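Long-range contact in fanconi-associated nuclease 1 homolog (Pseudomonas aeruginosa, PDB 5Y7Q), which belongs to the FAN1 family of nucleases and carries a VRR-NUC domain of the restriction-enzyme-like nuclease fold: residues L526-Q531 and M541-G546. Numbering follows the deposited sequence.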
ATOM      1  N   LEU A 526      -6.094 -10.052 -15.221  1.00 75.68           N
ATOM      2  CA  LEU A 526      -6.059 -11.319 -15.921  1.00 66.98           C
ATOM      3  C   LEU A 526      -7.261 -12.172 -15.516  1.00 69.12           C
ATOM      4  O   LEU A 526      -7.825 -11.988 -14.434  1.00 74.53           O
ATOM      5  CB  LEU A 526      -4.755 -12.057 -15.620  1.00 63.27           C
ATOM      6  CG  LEU A 526      -3.463 -11.527 -16.257  1.00 64.14           C
ATOM      7  CD1 LEU A 526      -3.102 -10.110 -15.814  1.00 73.55           C
ATOM      8  CD2 LEU A 526      -2.322 -12.439 -15.942  1.00 57.82           C
ATOM      9  N   PRO A 527      -7.676 -13.106 -16.376  1.00 61.63           N
ATOM     10  CA  PRO A 527      -8.900 -13.873 -16.123  1.00 57.70           C
ATOM     11  C   PRO A 527      -8.894 -14.628 -14.799  1.00 54.52           C
ATOM     12  O   PRO A 527      -7.858 -15.085 -14.321  1.00 61.93           O
ATOM     13  CB  PRO A 527      -8.937 -14.843 -17.304  1.00 61.41           C
ATOM     14  CG  PRO A 527      -8.295 -14.070 -18.390  1.00 60.66           C
ATOM     15  CD  PRO A 527      -7.154 -13.374 -17.725  1.00 61.09           C
ATOM     16  N   ASP A 528     -10.094 -14.789 -14.234  1.00 54.22           N
ATOM     17  CA  ASP A 528     -10.241 -15.468 -12.947  1.00 52.41           C
ATOM     18  C   ASP A 528      -9.592 -16.835 -12.976  1.00 55.87           C
ATOM     19  O   ASP A 528      -8.810 -17.181 -12.081  1.00 61.19           O
ATOM     20  CB  ASP A 528     -11.720 -15.617 -12.572  1.00 53.86           C
ATOM     21  CG  ASP A 528     -12.441 -14.282 -12.398  1.00 72.87           C
ATOM     22  OD1 ASP A 528     -11.908 -13.362 -11.721  1.00 80.12           O
ATOM     23  OD2 ASP A 528     -13.570 -14.163 -12.927  1.00 81.41           O
ATOM     24  N   LEU A 529      -9.897 -17.625 -14.004  1.00 51.11           N
ATOM     25  CA  LEU A 529      -9.580 -19.040 -13.997  1.00 54.35           C
ATOM     26  C   LEU A 529      -8.621 -19.383 -15.121  1.00 61.19           C
ATOM     27  O   LEU A 529      -8.505 -18.682 -16.134  1.00 71.62           O
ATOM     28  CB  LEU A 529     -10.832 -19.911 -14.148  1.00 44.36           C
ATOM     29  CG  LEU A 529     -12.014 -19.755 -13.208  1.00 55.36           C
ATOM     30  CD1 LEU A 529     -13.064 -20.777 -13.603  1.00 60.46           C
ATOM     31  CD2 LEU A 529     -11.634 -19.936 -11.765  1.00 44.71           C
ATOM     32  N   ILE A 530      -7.960 -20.508 -14.938  1.00 46.65           N
ATOM     33  CA  ILE A 530      -7.170 -21.099 -15.994  1.00 49.76           C
ATOM     34  C   ILE A 530      -7.380 -22.620 -15.947  1.00 51.46           C
ATOM     35  O   ILE A 530      -7.356 -23.235 -14.873  1.00 51.54           O
ATOM     36  CB  ILE A 530      -5.690 -20.689 -15.840  1.00 55.33           C
ATOM     37  CG1 ILE A 530      -4.875 -21.165 -17.064  1.00 63.76           C
ATOM     38  CG2 ILE A 530      -5.135 -21.173 -14.457  1.00 45.85           C
ATOM     39  CD1 ILE A 530      -3.495 -20.492 -17.258  1.00 44.37           C
ATOM     40  N   GLN A 531      -7.638 -23.231 -17.092  1.00 47.76           N
ATOM     41  CA  GLN A 531      -7.818 -24.669 -17.118  1.00 55.26           C
ATOM     42  C   GLN A 531      -6.776 -25.303 -18.030  1.00 61.23           C
ATOM     43  O   GLN A 531      -6.401 -24.739 -19.069  1.00 64.22           O
ATOM     44  CB  GLN A 531      -9.244 -25.086 -17.530  1.00 55.40           C
ATOM     45  CG  GLN A 531     -10.029 -24.132 -18.391  1.00 60.20           C
ATOM     46  CD  GLN A 531     -11.216 -24.832 -19.053  1.00 73.69           C
ATOM     47  OE1 GLN A 531     -11.545 -25.974 -18.709  1.00 80.62           O
ATOM     48  NE2 GLN A 531     -11.849 -24.162 -20.015  1.00 65.20           N
ATOM     49  N   MET A 541      -7.828 -19.675 -20.508  1.00 49.95           N
ATOM     50  CA  MET A 541      -8.187 -18.788 -19.406  1.00 53.99           C
ATOM     51  C   MET A 541      -9.641 -18.386 -19.523  1.00 64.21           C
ATOM     52  O   MET A 541     -10.138 -18.133 -20.628  1.00 72.47           O
ATOM     53  CB  MET A 541      -7.347 -17.517 -19.406  1.00 54.44           C
ATOM     54  CG  MET A 541      -5.920 -17.758 -19.076  1.00 68.92           C
ATOM     55  SD  MET A 541      -4.880 -16.366 -19.518  1.00 71.66           S
ATOM     56  CE  MET A 541      -3.355 -17.130 -19.042  1.00 80.88           C
ATOM     57  N   VAL A 542     -10.311 -18.287 -18.383  1.00 59.13           N
ATOM     58  CA  VAL A 542     -11.736 -17.985 -18.353  1.00 54.33           C
ATOM     59  C   VAL A 542     -11.996 -16.890 -17.327  1.00 55.13           C
ATOM     60  O   VAL A 542     -11.792 -17.097 -16.124  1.00 64.50           O
ATOM     61  CB  VAL A 542     -12.570 -19.238 -18.029  1.00 59.99           C
ATOM     62  CG1 VAL A 542     -14.053 -18.907 -18.086  1.00 64.73           C
ATOM     63  CG2 VAL A 542     -12.204 -20.429 -18.994  1.00 51.90           C
ATOM     64  N   GLU A 543     -12.453 -15.738 -17.793  1.00 52.05           N
ATOM     65  CA  GLU A 543     -13.006 -14.734 -16.902  1.00 63.73           C
ATOM     66  C   GLU A 543     -14.455 -15.087 -16.580  1.00 73.68           C
ATOM     67  O   GLU A 543     -15.261 -15.309 -17.489  1.00 86.86           O
ATOM     68  CB  GLU A 543     -12.917 -13.345 -17.539  1.00 69.48           C
ATOM     69  CG  GLU A 543     -13.515 -12.223 -16.693  1.00 79.67           C
ATOM     70  CD  GLU A 543     -12.857 -12.073 -15.318  1.00 84.75           C
ATOM     71  OE1 GLU A 543     -11.730 -12.588 -15.123  1.00 82.63           O
ATOM     72  OE2 GLU A 543     -13.477 -11.434 -14.429  1.00 82.69           O
ATOM     73  N   VAL A 544     -14.785 -15.141 -15.284  1.00 68.25           N
ATOM     74  CA  VAL A 544     -16.124 -15.500 -14.817  1.00 71.34           C
ATOM     75  C   VAL A 544     -16.935 -14.243 -14.502  1.00 74.98           C
ATOM     76  O   VAL A 544     -16.435 -13.310 -13.866  1.00 78.12           O
ATOM     77  CB  VAL A 544     -16.031 -16.414 -13.585  1.00 74.50           C
ATOM     78  CG1 VAL A 544     -17.392 -16.650 -13.007  1.00 86.29           C
ATOM     79  CG2 VAL A 544     -15.400 -17.738 -13.968  1.00 76.60           C
ATOM     80  N   LYS A 545     -18.191 -14.213 -14.954  1.00 76.49           N
ATOM     81  CA  LYS A 545     -19.100 -13.106 -14.672  1.00 80.29           C
ATOM     82  C   LYS A 545     -20.459 -13.643 -14.239  1.00 81.59           C
ATOM     83  O   LYS A 545     -21.168 -14.265 -15.039  1.00 86.30           O
ATOM     84  CB  LYS A 545     -19.249 -12.189 -15.895  1.00 88.28           C
ATOM     85  CG  LYS A 545     -18.027 -11.297 -16.160  1.00 91.58           C
ATOM     86  CD  LYS A 545     -17.672 -10.473 -14.926  1.00 92.79           C
ATOM     87  CE  LYS A 545     -16.291  -9.847 -15.021  1.00 92.98           C
ATOM     88  NZ  LYS A 545     -15.951  -9.122 -13.763  1.00 95.19           N
ATOM     89  N   GLY A 546     -20.832 -13.375 -12.982  1.00 82.98           N
ATOM     90  CA  GLY A 546     -22.146 -13.724 -12.490  1.00 86.78           C
ATOM     91  C   GLY A 546     -23.184 -12.714 -12.913  1.00 90.87           C
ATOM     92  O   GLY A 546     -22.902 -11.745 -13.630  1.00100.38           O
TER
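Leu529 and Val542 form an antiparallel hydrogen-bonded pair. Leu529 N to Val542 O and Val542 N to Leu529 O both measure 2.9 Å. They join the two strands of a beta hairpin within the mixed sheet of the VRR-NUC domain.

Apolar contacts flank this pair. The Pro527 ring rests CG on Met541 CB at 3.7 Å. The extended Met541 chain runs alongside Ile530, bringing CE within 3.8 Å of Ile530 CD1. On the other face of the sheet Leu529 CD1 meets Val544 CG2, and helix 388-396 covers both side chains.

Polar bonds hold the turn into strand 529-533. Glu543 CG lies trans to the backbone N (chi1 178°), and the bend at chi2 turns OE1 onto the N-H of Asp528 at 2.9 Å. In return, Asp528 OD2 accepts Val544 N at 2.8 Å, on the anti side of the carboxylate.

Asp528 OD2 lies 3.1 Å from Glu543 OE2. The carboxylate planes stand 43° apart. Lys545 NZ makes a salt bridge to Glu543 OE2 and also bonds to Arg550 O. Pro527-Asp528 and Glu543-Val544-Lys545 fit the PD-(D/E)XK pattern, probably marking the active site. The reciprocal bonds tie each carboxylate to the other strand and set the two side by side.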